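Local coordinates for protein endo alpha-1,4 polygalactosaminidase (Neosartorya fumigata, PDB 6OJ1) that cleaves alpha-1,4-linked galactosamine polymers internally, as an endo-acting glycoside hydrolase of family GH114, and so disrupts microbial biofilms, at residues K33-E45 against F220-Y232. Residues are numbered along the deposited sequence; the frame is centred on the assembly and turned at random.
Sequences KWQPAVGTKWQIE and FPQNGKPVFHIEY
With chi1 at 74°, W42 turns its indole so that one face lies under F228 CB, a CH-pi contact 3.4 Å from the centroid of the W42 six-membered ring; F228 chi1, -63°, sends the phenyl ring on toward W42 CB and T40 O. The five-membered ring of W42 and the F228 ring meet obliquely, their planes at 44°. I230 CG1 closes on the indole edge at W42 CZ2 (3.6 Å), and farther along I230 CD1 meets I44 CD1. At its own edge the F228 ring receives T40 O in plane, 3.7 Å from CE1, a carbonyl that also accepts from S262 OG. Beyond it the P36 and P226 rings cross at about a right angle, CG to CG, and V38 CG2 presses on G224 C, in the Schellman motif that ends the short helix 219-222. One water joins the backbones, accepting from G39 N (2.9 Å) and V227 N (3.2 Å). Q35 NE2 bonds almost straight to P36 O, in the carbonyl plane on a lone pair, and also to Q201 O, fixing the amide beside K225 CG and P226 CD. Strands 42-45 and 227-231, first and seventh of the (beta/alpha)-barrel, are not sheet neighbours; their short axes pass 8.6 Å apart, bridged by these side chains, while strand 261-266, hydrogen-bonded to 227-231, brings V264 against W42 and I230, and I59 of strand 59-63 touches F228.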
loop_
_atom_site.group_PDB
_atom_site.type_symbol
_atom_site.label_atom_id
_atom_site.label_comp_id
_atom_site.label_asym_id
_atom_site.label_seq_id
_atom_site.Cartn_x
_atom_site.Cartn_y
_atom_site.Cartn_z
ATOM N N LYS A 33 -2.142 15.892 8.292
ATOM C CA LYS A 33 -2.822 16.093 9.563
ATOM C C LYS A 33 -3.117 14.778 10.276
ATOM O O LYS A 33 -3.098 14.738 11.511
ATOM C CB LYS A 33 -4.104 16.896 9.348
ATOM C CG LYS A 33 -3.856 18.328 8.905
ATOM C CD LYS A 33 -5.073 19.196 9.146
ATOM N N TRP A 34 -3.377 13.696 9.540
ATOM C CA TRP A 34 -3.665 12.400 10.147
ATOM C C TRP A 34 -2.382 11.575 10.216
ATOM O O TRP A 34 -1.877 11.108 9.185
ATOM C CB TRP A 34 -4.748 11.645 9.380
ATOM C CG TRP A 34 -4.894 10.220 9.863
ATOM C CD1 TRP A 34 -4.991 9.806 11.165
ATOM C CD2 TRP A 34 -4.952 9.033 9.059
ATOM N NE1 TRP A 34 -5.106 8.435 11.216
ATOM C CE2 TRP A 34 -5.081 7.936 9.939
ATOM C CE3 TRP A 34 -4.907 8.792 7.683
ATOM C CZ2 TRP A 34 -5.166 6.622 9.489
ATOM C CZ3 TRP A 34 -5.000 7.477 7.230
ATOM C CH2 TRP A 34 -5.121 6.411 8.132
ATOM N N GLN A 35 -1.873 11.386 11.432
ATOM C CA GLN A 35 -0.738 10.492 11.682
ATOM C C GLN A 35 -1.196 9.359 12.588
ATOM O O GLN A 35 -1.246 9.529 13.820
ATOM C CB GLN A 35 0.430 11.242 12.317
ATOM C CG GLN A 35 1.590 10.334 12.716
ATOM C CD GLN A 35 2.179 9.568 11.536
ATOM O OE1 GLN A 35 2.882 10.142 10.701
ATOM N NE2 GLN A 35 1.899 8.260 11.466
ATOM N N PRO A 36 -1.542 8.194 12.037
ATOM C CA PRO A 36 -1.979 7.077 12.891
ATOM C C PRO A 36 -0.877 6.630 13.843
ATOM O O PRO A 36 0.316 6.780 13.572
ATOM C CB PRO A 36 -2.334 5.980 11.884
ATOM C CG PRO A 36 -1.489 6.317 10.650
ATOM C CD PRO A 36 -1.501 7.829 10.613
ATOM N N ALA A 37 -1.291 6.081 14.987
ATOM C CA ALA A 37 -0.328 5.710 16.010
ATOM C C ALA A 37 0.332 4.379 15.668
ATOM O O ALA A 37 -0.244 3.539 14.976
ATOM C CB ALA A 37 -1.002 5.624 17.378
ATOM N N VAL A 38 1.568 4.210 16.149
ATOM C CA VAL A 38 2.217 2.908 16.104
ATOM C C VAL A 38 1.303 1.874 16.749
ATOM O O VAL A 38 0.692 2.128 17.791
ATOM C CB VAL A 38 3.578 2.963 16.822
ATOM C CG1 VAL A 38 4.159 1.560 16.973
ATOM C CG2 VAL A 38 4.550 3.867 16.063
ATOM N N GLY A 39 1.196 0.709 16.120
ATOM C CA GLY A 39 0.400 -0.373 16.668
ATOM C C GLY A 39 -1.076 -0.348 16.326
ATOM O O GLY A 39 -1.811 -1.246 16.766
ATOM N N THR A 40 -1.538 0.632 15.554
ATOM C CA THR A 40 -2.960 0.706 15.243
ATOM C C THR A 40 -3.389 -0.528 14.461
ATOM O O THR A 40 -2.761 -0.896 13.464
ATOM C CB THR A 40 -3.283 1.975 14.451
ATOM O OG1 THR A 40 -2.982 3.130 15.250
ATOM C CG2 THR A 40 -4.757 1.995 14.086
ATOM N N LYS A 41 -4.460 -1.172 14.926
ATOM C CA LYS A 41 -4.976 -2.359 14.257
ATOM C C LYS A 41 -5.616 -1.987 12.925
ATOM O O LYS A 41 -6.333 -0.987 12.818
ATOM C CB LYS A 41 -6.004 -3.054 15.149
ATOM C CG LYS A 41 -6.506 -4.384 14.620
ATOM C CD LYS A 41 -7.466 -5.008 15.648
ATOM C CE LYS A 41 -8.117 -6.276 15.131
ATOM N NZ LYS A 41 -9.061 -6.833 16.156
ATOM N N TRP A 42 -5.368 -2.807 11.904
ATOM C CA TRP A 42 -5.883 -2.512 10.577
ATOM C C TRP A 42 -6.442 -3.773 9.936
ATOM O O TRP A 42 -6.271 -4.895 10.425
ATOM C CB TRP A 42 -4.816 -1.874 9.670
ATOM C CG TRP A 42 -3.734 -2.801 9.143
ATOM C CD1 TRP A 42 -2.972 -3.677 9.864
ATOM C CD2 TRP A 42 -3.263 -2.880 7.786
ATOM N NE1 TRP A 42 -2.074 -4.319 9.032
ATOM C CE2 TRP A 42 -2.234 -3.853 7.755
ATOM C CE3 TRP A 42 -3.616 -2.227 6.594
ATOM C CZ2 TRP A 42 -1.557 -4.196 6.581
ATOM C CZ3 TRP A 42 -2.939 -2.562 5.416
ATOM C CH2 TRP A 42 -1.914 -3.537 5.423
ATOM N N GLN A 43 -7.144 -3.548 8.834
ATOM C CA GLN A 43 -7.633 -4.574 7.933
ATOM C C GLN A 43 -7.336 -4.088 6.524
ATOM O O GLN A 43 -7.319 -2.883 6.270
ATOM C CB GLN A 43 -9.146 -4.828 8.154
ATOM C CG GLN A 43 -9.929 -5.468 6.988
ATOM C CD GLN A 43 -9.606 -6.945 6.741
ATOM O OE1 GLN A 43 -8.451 -7.357 6.764
ATOM N NE2 GLN A 43 -10.641 -7.747 6.500
ATOM N N ILE A 44 -7.071 -5.021 5.617
ATOM C CA ILE A 44 -6.875 -4.696 4.212
ATOM C C ILE A 44 -7.698 -5.670 3.383
ATOM O O ILE A 44 -7.722 -6.873 3.664
ATOM C CB ILE A 44 -5.389 -4.726 3.794
ATOM C CG1 ILE A 44 -5.259 -4.500 2.280
ATOM C CG2 ILE A 44 -4.700 -6.029 4.228
ATOM C CD1 ILE A 44 -3.818 -4.203 1.803
ATOM N N GLU A 45 -8.403 -5.145 2.387
ATOM C CA GLU A 45 -9.230 -5.991 1.522
ATOM C C GLU A 45 -9.232 -5.325 0.155
ATOM O O GLU A 45 -9.847 -4.270 -0.014
ATOM C CB GLU A 45 -10.646 -6.153 2.069
ATOM C CG GLU A 45 -11.433 -7.284 1.387
ATOM C CD GLU A 45 -11.984 -6.871 0.039
ATOM O OE1 GLU A 45 -12.827 -5.943 0.003
ATOM O OE2 GLU A 45 -11.557 -7.456 -0.988
ATOM N N PHE A 220 10.362 2.818 11.004
ATOM C CA PHE A 220 9.119 3.589 11.040
ATOM C C PHE A 220 8.610 3.738 12.466
ATOM O O PHE A 220 8.442 4.882 12.926
ATOM C CB PHE A 220 8.084 2.973 10.091
ATOM C CG PHE A 220 8.283 3.348 8.647
ATOM C CD1 PHE A 220 9.148 2.618 7.840
ATOM C CD2 PHE A 220 7.628 4.454 8.106
ATOM C CE1 PHE A 220 9.346 2.963 6.515
ATOM C CE2 PHE A 220 7.813 4.807 6.767
ATOM C CZ PHE A 220 8.669 4.064 5.972
ATOM N N PRO A 221 8.357 2.660 13.224
ATOM C CA PRO A 221 7.909 2.863 14.612
ATOM C C PRO A 221 8.954 3.514 15.494
ATOM O O PRO A 221 8.589 4.214 16.446
ATOM C CB PRO A 221 7.553 1.442 15.085
ATOM C CG PRO A 221 8.236 0.530 14.141
ATOM C CD PRO A 221 8.266 1.237 12.835
ATOM N N GLN A 222 10.243 3.322 15.204
ATOM C CA GLN A 222 11.276 4.060 15.919
ATOM C C GLN A 222 11.115 5.563 15.738
ATOM O O GLN A 222 11.577 6.336 16.583
ATOM C CB GLN A 222 12.664 3.594 15.462
ATOM C CG GLN A 222 12.991 2.150 15.874
ATOM C CD GLN A 222 14.214 1.559 15.168
ATOM O OE1 GLN A 222 14.877 2.223 14.368
ATOM N NE2 GLN A 222 14.512 0.298 15.468
ATOM N N ASN A 223 10.452 5.993 14.662
ATOM C CA ASN A 223 10.119 7.396 14.446
ATOM C C ASN A 223 8.629 7.670 14.615
ATOM O O ASN A 223 8.111 8.641 14.051
ATOM C CB ASN A 223 10.598 7.845 13.068
ATOM C CG ASN A 223 12.104 7.912 12.981
ATOM O OD1 ASN A 223 12.704 8.957 13.230
ATOM N ND2 ASN A 223 12.732 6.786 12.649
ATOM N N GLY A 224 7.926 6.834 15.376
ATOM C CA GLY A 224 6.534 7.101 15.676
ATOM C C GLY A 224 5.552 6.798 14.569
ATOM O O GLY A 224 4.426 7.305 14.600
ATOM N N LYS A 225 5.929 5.973 13.592
ATOM C CA LYS A 225 5.029 5.702 12.495
ATOM C C LYS A 225 4.776 4.201 12.385
ATOM O O LYS A 225 5.691 3.401 12.598
ATOM C CB LYS A 225 5.603 6.257 11.180
ATOM C CG LYS A 225 5.667 7.802 11.179
ATOM C CD LYS A 225 6.564 8.358 10.078
ATOM C CE LYS A 225 6.597 9.880 10.135
ATOM N NZ LYS A 225 7.400 10.443 8.993
ATOM N N PRO A 226 3.545 3.790 12.102
ATOM C CA PRO A 226 3.230 2.359 12.116
ATOM C C PRO A 226 3.774 1.649 10.885
ATOM O O PRO A 226 4.070 2.264 9.855
ATOM C CB PRO A 226 1.693 2.329 12.145
ATOM C CG PRO A 226 1.258 3.653 11.604
ATOM C CD PRO A 226 2.343 4.636 11.966
ATOM N N VAL A 227 3.952 0.336 11.027
ATOM C CA VAL A 227 4.165 -0.554 9.892
ATOM C C VAL A 227 2.910 -1.403 9.775
ATOM O O VAL A 227 2.604 -2.203 10.671
ATOM C CB VAL A 227 5.396 -1.454 10.045
ATOM C CG1 VAL A 227 5.471 -2.397 8.835
ATOM C CG2 VAL A 227 6.665 -0.625 10.190
ATOM N N PHE A 228 2.193 -1.228 8.680
ATOM C CA PHE A 228 1.034 -2.057 8.374
ATOM C C PHE A 228 1.563 -3.295 7.666
ATOM O O PHE A 228 1.951 -3.246 6.495
ATOM C CB PHE A 228 0.023 -1.246 7.574
ATOM C CG PHE A 228 -0.514 -0.084 8.354
ATOM C CD1 PHE A 228 -1.153 -0.303 9.573
ATOM C CD2 PHE A 228 -0.359 1.223 7.905
ATOM C CE1 PHE A 228 -1.643 0.761 10.335
ATOM C CE2 PHE A 228 -0.850 2.293 8.654
ATOM C CZ PHE A 228 -1.488 2.062 9.872
ATOM N N HIS A 229 1.611 -4.404 8.404
ATOM C CA HIS A 229 2.461 -5.542 8.080
ATOM C C HIS A 229 1.605 -6.735 7.680
ATOM O O HIS A 229 0.731 -7.157 8.443
ATOM C CB HIS A 229 3.352 -5.869 9.282
ATOM C CG HIS A 229 4.067 -7.178 9.178
ATOM N ND1 HIS A 229 4.030 -8.118 10.186
ATOM C CD2 HIS A 229 4.840 -7.704 8.196
ATOM C CE1 HIS A 229 4.744 -9.171 9.828
ATOM N NE2 HIS A 229 5.241 -8.948 8.624
ATOM N N ILE A 230 1.871 -7.292 6.495
ATOM C CA ILE A 230 1.127 -8.437 5.964
ATOM C C ILE A 230 2.052 -9.640 5.870
ATOM O O ILE A 230 3.185 -9.520 5.393
ATOM C CB ILE A 230 0.541 -8.138 4.568
ATOM C CG1 ILE A 230 -0.184 -6.801 4.524
ATOM C CG2 ILE A 230 -0.393 -9.263 4.128
ATOM C CD1 ILE A 230 -0.554 -6.389 3.092
ATOM N N GLU A 231 1.567 -10.810 6.304
ATOM C CA GLU A 231 2.224 -12.073 5.995
ATOM C C GLU A 231 1.213 -13.001 5.339
ATOM O O GLU A 231 0.008 -12.910 5.593
ATOM C CB GLU A 231 2.828 -12.749 7.237
ATOM C CG GLU A 231 3.968 -11.939 7.908
ATOM C CD GLU A 231 5.287 -11.989 7.144
ATOM O OE1 GLU A 231 5.548 -12.995 6.449
ATOM O OE2 GLU A 231 6.078 -11.021 7.255
ATOM N N TYR A 232 1.719 -13.894 4.486
ATOM C CA TYR A 232 0.896 -14.776 3.659
ATOM C C TYR A 232 1.295 -16.221 3.932
ATOM O O TYR A 232 1.912 -16.878 3.082
ATOM C CB TYR A 232 1.064 -14.466 2.173
ATOM C CG TYR A 232 0.722 -13.057 1.731
ATOM C CD1 TYR A 232 -0.588 -12.597 1.739
ATOM C CD2 TYR A 232 1.716 -12.203 1.269
ATOM C CE1 TYR A 232 -0.900 -11.305 1.311
ATOM C CE2 TYR A 232 1.424 -10.921 0.835
ATOM C CZ TYR A 232 0.115 -10.473 0.859
ATOM O OH TYR A 232 -0.198 -9.198 0.428
HETATM O O HOH W 1 2.526 -0.339 13.778
#